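Local coordinates for ADP/ATP-dependent NAD(P)H-hydrate dehydratase (Bacillus subtilis, PDB 3RPZ), which catalyses the ADP- or ATP-dependent dehydration of hydrated NADH and NADPH, returning the damaged cofactors to their usable form, at residues His246-Glu251 / Pro272-Arg277; Gly218-Gly223 / His265-Ile270. All blocks are in the same frame, centred on the assembly; numbering follows the deposited sequence. Where two conformers were deposited one is given.

Contact 1 of 2, residues His246-Glu251 / Pro272-Arg277; sequences HGACAE and PRVWKR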
loop_
_atom_site.group_PDB
_atom_site.type_symbol
_atom_site.label_atom_id
_atom_site.label_comp_id
_atom_site.label_asym_id
_atom_site.label_seq_id
_atom_site.Cartn_x
_atom_site.Cartn_y
_atom_site.Cartn_z
ATOM N N HIS A 246 10.214 21.139 -1.749
ATOM C CA HIS A 246 10.863 19.818 -1.927
ATOM C C HIS A 246 12.025 19.677 -0.957
ATOM O O HIS A 246 12.088 18.697 -0.208
ATOM C CB HIS A 246 11.261 19.702 -3.378
ATOM C CG HIS A 246 12.024 18.485 -3.773
ATOM N ND1 HIS A 246 13.406 18.492 -3.889
ATOM C CD2 HIS A 246 11.605 17.243 -4.135
ATOM C CE1 HIS A 246 13.782 17.294 -4.354
ATOM N NE2 HIS A 246 12.713 16.528 -4.524
ATOM N N GLY A 247 12.876 20.693 -0.883
ATOM C CA GLY A 247 13.993 20.654 0.055
ATOM C C GLY A 247 13.530 20.724 1.497
ATOM O O GLY A 247 14.076 20.046 2.374
ATOM N N ALA A 248 12.519 21.545 1.792
ATOM C CA ALA A 248 11.988 21.672 3.144
ATOM C C ALA A 248 11.446 20.346 3.667
ATOM O O ALA A 248 11.515 20.079 4.866
ATOM C CB ALA A 248 10.925 22.775 3.210
ATOM N N CYS A 249 10.886 19.529 2.785
ATOM C CA CYS A 249 10.380 18.223 3.196
ATOM C C CYS A 249 11.499 17.339 3.695
ATOM O O CYS A 249 11.332 16.610 4.689
ATOM C CB CYS A 249 9.632 17.543 2.066
ATOM S SG CYS A 249 8.020 18.318 1.673
ATOM N N ALA A 250 12.652 17.352 3.010
ATOM C CA ALA A 250 13.811 16.608 3.486
ATOM C C ALA A 250 14.330 17.129 4.806
ATOM O O ALA A 250 14.769 16.342 5.643
ATOM C CB ALA A 250 14.918 16.659 2.421
ATOM N N GLU A 251 14.270 18.427 5.020
ATOM C CA GLU A 251 14.717 18.977 6.305
ATOM C C GLU A 251 13.787 18.579 7.435
ATOM O O GLU A 251 14.274 18.299 8.532
ATOM C CB GLU A 251 14.855 20.491 6.237
ATOM C CG GLU A 251 15.921 20.934 5.265
ATOM C CD GLU A 251 16.101 22.424 5.166
ATOM O OE1 GLU A 251 15.586 23.160 6.053
ATOM O OE2 GLU A 251 16.877 22.868 4.324
ATOM N N PRO A 272 2.200 17.735 2.776
ATOM C CA PRO A 272 0.970 18.364 3.342
ATOM C C PRO A 272 1.195 19.190 4.601
ATOM O O PRO A 272 0.684 20.297 4.711
ATOM C CB PRO A 272 0.059 17.152 3.583
ATOM C CG PRO A 272 0.428 16.193 2.488
ATOM C CD PRO A 272 1.958 16.334 2.435
ATOM N N ARG A 273 1.988 18.654 5.530
ATOM C CA ARG A 273 2.254 19.326 6.791
ATOM C C ARG A 273 3.272 20.456 6.603
ATOM O O ARG A 273 3.148 21.519 7.254
ATOM C CB ARG A 273 2.719 18.334 7.860
ATOM C CG ARG A 273 1.606 17.539 8.471
ATOM C CD ARG A 273 2.107 16.602 9.627
ATOM N NE ARG A 273 0.964 15.869 10.175
ATOM C CZ ARG A 273 0.175 16.314 11.137
ATOM N NH1 ARG A 273 0.402 17.497 11.706
ATOM N NH2 ARG A 273 -0.851 15.568 11.539
ATOM N N VAL A 274 4.261 20.225 5.756
ATOM C CA VAL A 274 5.256 21.256 5.502
ATOM C C VAL A 274 4.637 22.470 4.838
ATOM O O VAL A 274 4.832 23.611 5.277
ATOM C CB VAL A 274 6.406 20.686 4.722
ATOM C CG1 VAL A 274 7.330 21.789 4.174
ATOM C CG2 VAL A 274 7.212 19.689 5.579
ATOM N N TRP A 275 3.814 22.272 3.828
ATOM C CA TRP A 275 3.192 23.373 3.135
ATOM C C TRP A 275 2.304 24.154 4.101
ATOM O O TRP A 275 2.296 25.378 4.082
ATOM C CB TRP A 275 2.398 22.820 1.920
ATOM C CG TRP A 275 1.822 23.790 0.938
ATOM C CD1 TRP A 275 1.370 25.047 1.137
ATOM C CD2 TRP A 275 1.660 23.514 -0.440
ATOM N NE1 TRP A 275 0.883 25.594 -0.051
ATOM C CE2 TRP A 275 1.072 24.655 -1.034
ATOM C CE3 TRP A 275 1.944 22.408 -1.220
ATOM C CZ2 TRP A 275 0.764 24.695 -2.414
ATOM C CZ3 TRP A 275 1.643 22.456 -2.566
ATOM C CH2 TRP A 275 1.056 23.587 -3.134
ATOM N N LYS A 276 1.572 23.503 4.998
ATOM C CA LYS A 276 0.740 24.207 5.971
ATOM C C LYS A 276 1.537 25.229 6.814
ATOM O O LYS A 276 1.017 26.274 7.126
ATOM C CB LYS A 276 0.077 23.191 6.881
ATOM C CG LYS A 276 -0.831 23.725 8.002
ATOM C CD LYS A 276 -2.142 24.320 7.423
ATOM C CE LYS A 276 -3.042 24.916 8.516
ATOM N NZ LYS A 276 -4.293 25.478 7.951
ATOM N N ARG A 277 2.774 24.890 7.126
ATOM C CA ARG A 277 3.658 25.741 7.939
ATOM C C ARG A 277 3.907 27.084 7.304
ATOM O O ARG A 277 4.226 28.071 8.002
ATOM C CB ARG A 277 5.014 25.071 8.142
ATOM C CG ARG A 277 5.944 25.874 9.060
ATOM C CD ARG A 277 7.029 24.987 9.616
ATOM N NE ARG A 277 8.252 25.040 8.829
ATOM C CZ ARG A 277 9.042 26.105 8.758
ATOM N NH1 ARG A 277 8.713 27.223 9.387
ATOM N NH2 ARG A 277 10.149 26.065 8.036
#
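In the C-terminal helices of this ribokinase-like fold, helix 235-256 packs against residues 272-277 of helix 264-277 through Ala248, Cys249 and Val274. The two backbones come nearest at Cys249 and Val274, whose CA atoms lie 6.4 Å apart. Val274 does the reaching: CG1, turned anti to its own backbone N (chi1 168°), meets the methyl of Ala248, with Val274 CG1 and Ala248 CB 3.9 Å apart. The thiol of Cys249 comes in alongside the branch point of the same valine, its SG 4.2 Å from Val274 CB, and also packs against Leu267, Ile270 and Leu271 of that helix. Leu245 and Leu252, about a turn to each side on helix 235-256, also touch Val274. Other faces of the two helices have different work: His246 touches the bound AMP and its NE2 is hydrogen-bonded to the Thr217 carbonyl, while Arg273 forms a salt bridge with Glu256 of a second subunit and Trp275 meets the ring of His260 there. Between the segments themselves the side-chain contacts are apolar, made by short, branched or sulfur-bearing groups, so the fit rests on shape and on largely buried apolar surface, not on directional bonds.

Contact 2 of 2, residues Gly218-Gly223 / His265-Ile270; sequences GDTLTG and HELSDI. With NPW (beta-6-hydroxy-1,4,5,6-tetrahydronicotinamide adenine dinucleotide phosphate), chain D.
The carboxylate of Asp219 grips the hydrated nicotinamide nucleotide with both oxygens: the O6C hydroxyl of NPW donates to Asp219 OD2 at 2.6 Å, and the ribose hydroxyl O2B donates to Asp219 OD1 at 2.8 Å. Asp219 stands in the first turn of helix 217-231, the helix that in this ribokinase-like fold begins at the nucleotide phosphate; Gly218 N, one residue earlier, is hydrogen-bonded to O1P of the bound AMP. CG lies anti to the carbonyl carbon and beside the backbone N (chi1 -54°), which turns the carboxylate so that it spans the ribose and the hydrated ring, engaging O6C, the hydroxyl that the dehydration presumably removes. Putting an alanine in place of Asp219 would probably leave O6C and O2B of NPW without their carboxylate acceptor and the hydrated ring less firmly held. NPW is also hydrogen-bonded to Lys60 and His26 of a third subunit, so this site lies between chains.

The next residue, Thr220, faces helix 264-277. Its methyl, anti to the backbone N while OG1 takes the place beside it (chi1 -62°), lies 4.2 Å from Leu267 CB, measured from Thr220 CG2, and 3.8 Å from Ser268 OG. Leu48 and Leu51 of helix 44-54 pack against Thr220 and Ser268 respectively. The two hydroxyls are joined through one water, which lies 2.9 Å from Thr220 OG1 and 2.7 Å from Ser268 OG.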
loop_
_atom_site.group_PDB
_atom_site.type_symbol
_atom_site.label_atom_id
_atom_site.label_comp_id
_atom_site.label_asym_id
_atom_site.label_seq_id
_atom_site.Cartn_x
_atom_site.Cartn_y
_atom_site.Cartn_z
ATOM N N GLY A 218 14.442 13.499 -7.735
ATOM C CA GLY A 218 14.221 14.430 -8.799
ATOM C C GLY A 218 12.959 14.147 -9.594
ATOM O O GLY A 218 12.340 15.047 -10.142
ATOM N N ASP A 219 12.554 12.879 -9.610
ATOM C CA ASP A 219 11.300 12.496 -10.246
ATOM C C ASP A 219 10.130 13.105 -9.472
ATOM O O ASP A 219 9.178 13.665 -10.055
ATOM C CB ASP A 219 11.221 10.968 -10.381
ATOM C CG ASP A 219 12.393 10.383 -11.085
ATOM O OD1 ASP A 219 12.831 10.938 -12.139
ATOM O OD2 ASP A 219 12.919 9.345 -10.614
ATOM N N THR A 220 10.144 12.982 -8.127
ATOM C CA THR A 220 9.178 13.641 -7.296
ATOM C C THR A 220 9.135 15.177 -7.568
ATOM O O THR A 220 8.075 15.799 -7.642
ATOM C CB THR A 220 9.501 13.359 -5.840
ATOM O OG1 THR A 220 9.402 11.952 -5.576
ATOM C CG2 THR A 220 8.560 14.103 -4.900
ATOM N N LEU A 221 10.320 15.809 -7.617
ATOM C CA LEU A 221 10.393 17.240 -7.856
ATOM C C LEU A 221 9.683 17.625 -9.148
ATOM O O LEU A 221 8.931 18.608 -9.167
ATOM C CB LEU A 221 11.843 17.752 -7.846
ATOM C CG LEU A 221 11.973 19.209 -8.217
ATOM C CD1 LEU A 221 11.346 20.120 -7.178
ATOM C CD2 LEU A 221 13.468 19.562 -8.403
ATOM N N THR A 222 9.908 16.889 -10.240
ATOM C CA THR A 222 9.248 17.220 -11.504
ATOM C C THR A 222 7.745 17.279 -11.325
ATOM O O THR A 222 7.056 18.169 -11.791
ATOM C CB THR A 222 9.640 16.187 -12.541
ATOM O OG1 THR A 222 11.034 16.364 -12.798
ATOM C CG2 THR A 222 8.850 16.342 -13.845
ATOM N N GLY A 223 7.223 16.299 -10.603
ATOM C CA GLY A 223 5.785 16.310 -10.290
ATOM C C GLY A 223 5.337 17.481 -9.454
ATOM O O GLY A 223 4.298 18.113 -9.723
ATOM N N HIS A 265 9.235 8.863 -2.245
ATOM C CA HIS A 265 7.791 9.047 -2.116
ATOM C C HIS A 265 7.370 9.648 -0.831
ATOM O O HIS A 265 6.293 10.264 -0.763
ATOM C CB HIS A 265 7.049 7.727 -2.355
ATOM C CG HIS A 265 7.206 6.706 -1.302
ATOM N ND1 HIS A 265 6.373 6.553 -0.204
ATOM C CD2 HIS A 265 8.140 5.736 -1.199
ATOM C CE1 HIS A 265 6.814 5.542 0.539
ATOM N NE2 HIS A 265 7.858 5.007 -0.067
ATOM N N GLU A 266 8.179 9.504 0.225
ATOM C CA GLU A 266 7.851 10.094 1.503
ATOM C C GLU A 266 7.896 11.622 1.484
ATOM O O GLU A 266 7.217 12.268 2.255
ATOM C CB GLU A 266 8.763 9.570 2.587
ATOM C CG GLU A 266 8.547 8.069 2.785
ATOM C CD GLU A 266 9.539 7.441 3.741
ATOM O OE1 GLU A 266 10.747 7.626 3.570
ATOM O OE2 GLU A 266 9.055 6.714 4.699
ATOM N N LEU A 267 8.638 12.218 0.553
ATOM C CA LEU A 267 8.603 13.655 0.370
ATOM C C LEU A 267 7.186 14.155 0.095
ATOM O O LEU A 267 6.745 15.154 0.685
ATOM C CB LEU A 267 9.530 14.114 -0.774
ATOM C CG LEU A 267 11.004 13.884 -0.583
ATOM C CD1 LEU A 267 11.722 14.032 -1.922
ATOM C CD2 LEU A 267 11.555 14.876 0.448
ATOM N N SER A 268 6.468 13.456 -0.758
ATOM C CA SER A 268 5.072 13.738 -1.062
ATOM C C SER A 268 4.135 13.555 0.128
ATOM O O SER A 268 3.125 14.204 0.225
ATOM C CB SER A 268 4.584 12.829 -2.192
ATOM O OG SER A 268 5.331 13.032 -3.315
ATOM N N ASP A 269 4.466 12.603 0.980
ATOM C CA ASP A 269 3.678 12.262 2.167
ATOM C C ASP A 269 3.892 13.407 3.217
ATOM O O ASP A 269 3.019 13.650 4.069
ATOM C CB ASP A 269 4.102 10.930 2.900
ATOM C CG ASP A 269 3.943 9.541 2.168
ATOM O OD1 ASP A 269 3.154 9.379 1.246
ATOM O OD2 ASP A 269 4.663 8.553 2.668
ATOM N N ILE A 270 5.091 14.023 3.254
ATOM C CA ILE A 270 5.509 15.068 4.221
ATOM C C ILE A 270 5.001 16.439 3.797
ATOM O O ILE A 270 4.706 17.313 4.621
ATOM C CB ILE A 270 7.090 15.094 4.308
ATOM C CG1 ILE A 270 7.565 13.813 4.984
ATOM C CG2 ILE A 270 7.696 16.348 4.991
ATOM C CD1 ILE A 270 9.064 13.494 4.747
HETATM P P NPW D . 28.800 10.548 -11.055
HETATM O O1 NPW D . 28.905 9.376 -12.005
HETATM O O2 NPW D . 28.138 10.306 -9.738
HETATM O O3 NPW D . 30.113 11.331 -10.876
HETATM P PA NPW D . 21.989 9.585 -15.219
HETATM P PB NPW D . 19.703 9.219 -13.456
HETATM C C1A NPW D . 26.009 12.747 -12.683
HETATM C C1B NPW D . 15.311 7.633 -14.067
HETATM N N1C NPW D . 15.111 7.295 -12.678
HETATM N N1D NPW D . 27.069 16.366 -9.238
HETATM C C2A NPW D . 26.577 11.410 -12.209
HETATM O O2A NPW D . 27.915 11.657 -11.831
HETATM C C2B NPW D . 15.355 9.136 -14.363
HETATM O O2B NPW D . 14.083 9.731 -14.331
HETATM C C2C NPW D . 14.201 6.463 -12.246
HETATM C C2D NPW D . 27.872 15.729 -10.103
HETATM C C3A NPW D . 26.441 10.539 -13.447
HETATM O O3A NPW D . 27.497 10.764 -14.405
HETATM C C3B NPW D . 15.974 9.066 -15.774
HETATM O O3B NPW D . 14.912 8.792 -16.697
HETATM C C3C NPW D . 13.936 5.927 -11.090
HETATM N N3D NPW D . 27.550 14.776 -10.994
HETATM C C4B NPW D . 16.915 7.858 -15.662
HETATM O O4B NPW D . 16.570 7.117 -14.455
HETATM C C4C NPW D . 14.904 6.284 -9.968
HETATM C C4D NPW D . 26.236 14.519 -10.964
HETATM O O4D NPW D . 24.963 12.378 -13.586
HETATM C C4E NPW D . 25.135 11.051 -14.024
HETATM C C5A NPW D . 25.300 15.106 -10.070
HETATM C C5B NPW D . 18.393 8.249 -15.570
HETATM O O5B NPW D . 18.576 9.289 -14.607
HETATM C C5C NPW D . 16.227 6.728 -10.567
HETATM C C5E NPW D . 23.925 10.255 -13.533
HETATM O O5E NPW D . 22.802 10.618 -14.328
HETATM C C6C NPW D . 16.025 7.845 -11.628
HETATM O O6C NPW D . 15.470 9.041 -11.089
HETATM C C6D NPW D . 25.746 16.104 -9.142
HETATM N N6D NPW D . 24.997 16.752 -8.265
HETATM N N7A NPW D . 24.021 14.604 -10.212
HETATM C C7C NPW D . 12.779 5.124 -10.821
HETATM N N7C NPW D . 12.592 4.670 -9.590
HETATM O O7C NPW D . 11.990 4.820 -11.752
HETATM C C8A NPW D . 24.166 13.661 -11.220
HETATM N N9A NPW D . 25.522 13.654 -11.648
HETATM O OA1 NPW D . 22.855 8.562 -15.825
HETATM O OA2 NPW D . 21.256 10.526 -16.037
HETATM O OA3 NPW D . 21.055 8.782 -14.185
HETATM O OB1 NPW D . 19.747 10.568 -12.891
HETATM O OB2 NPW D . 19.440 8.069 -12.536
HETATM O O HOH W 1 6.737 11.253 -4.841
#

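Overall arrangement
Both contacts are buried and share helix 264-277: contact 2 uses its early turns against helix 217-231, contact 1 its later part against helix 235-256, the next helix in the chain. Their centres are about 11 Å apart, and they meet directly, His246 packing on Leu221 and Ala250 N on Leu267 CD2. Contact 2 lies closer to the chain centre, about 10 Å against 16 Å, and beside both ligands; its interface is mixed, with a methyl packing and a water bridge behind the substrate-holding Asp219. Contact 1 is apolar between its segments, its neighbouring polar residues bonding elsewhere in the chain or to a second subunit, whereas contact 2 borders the third.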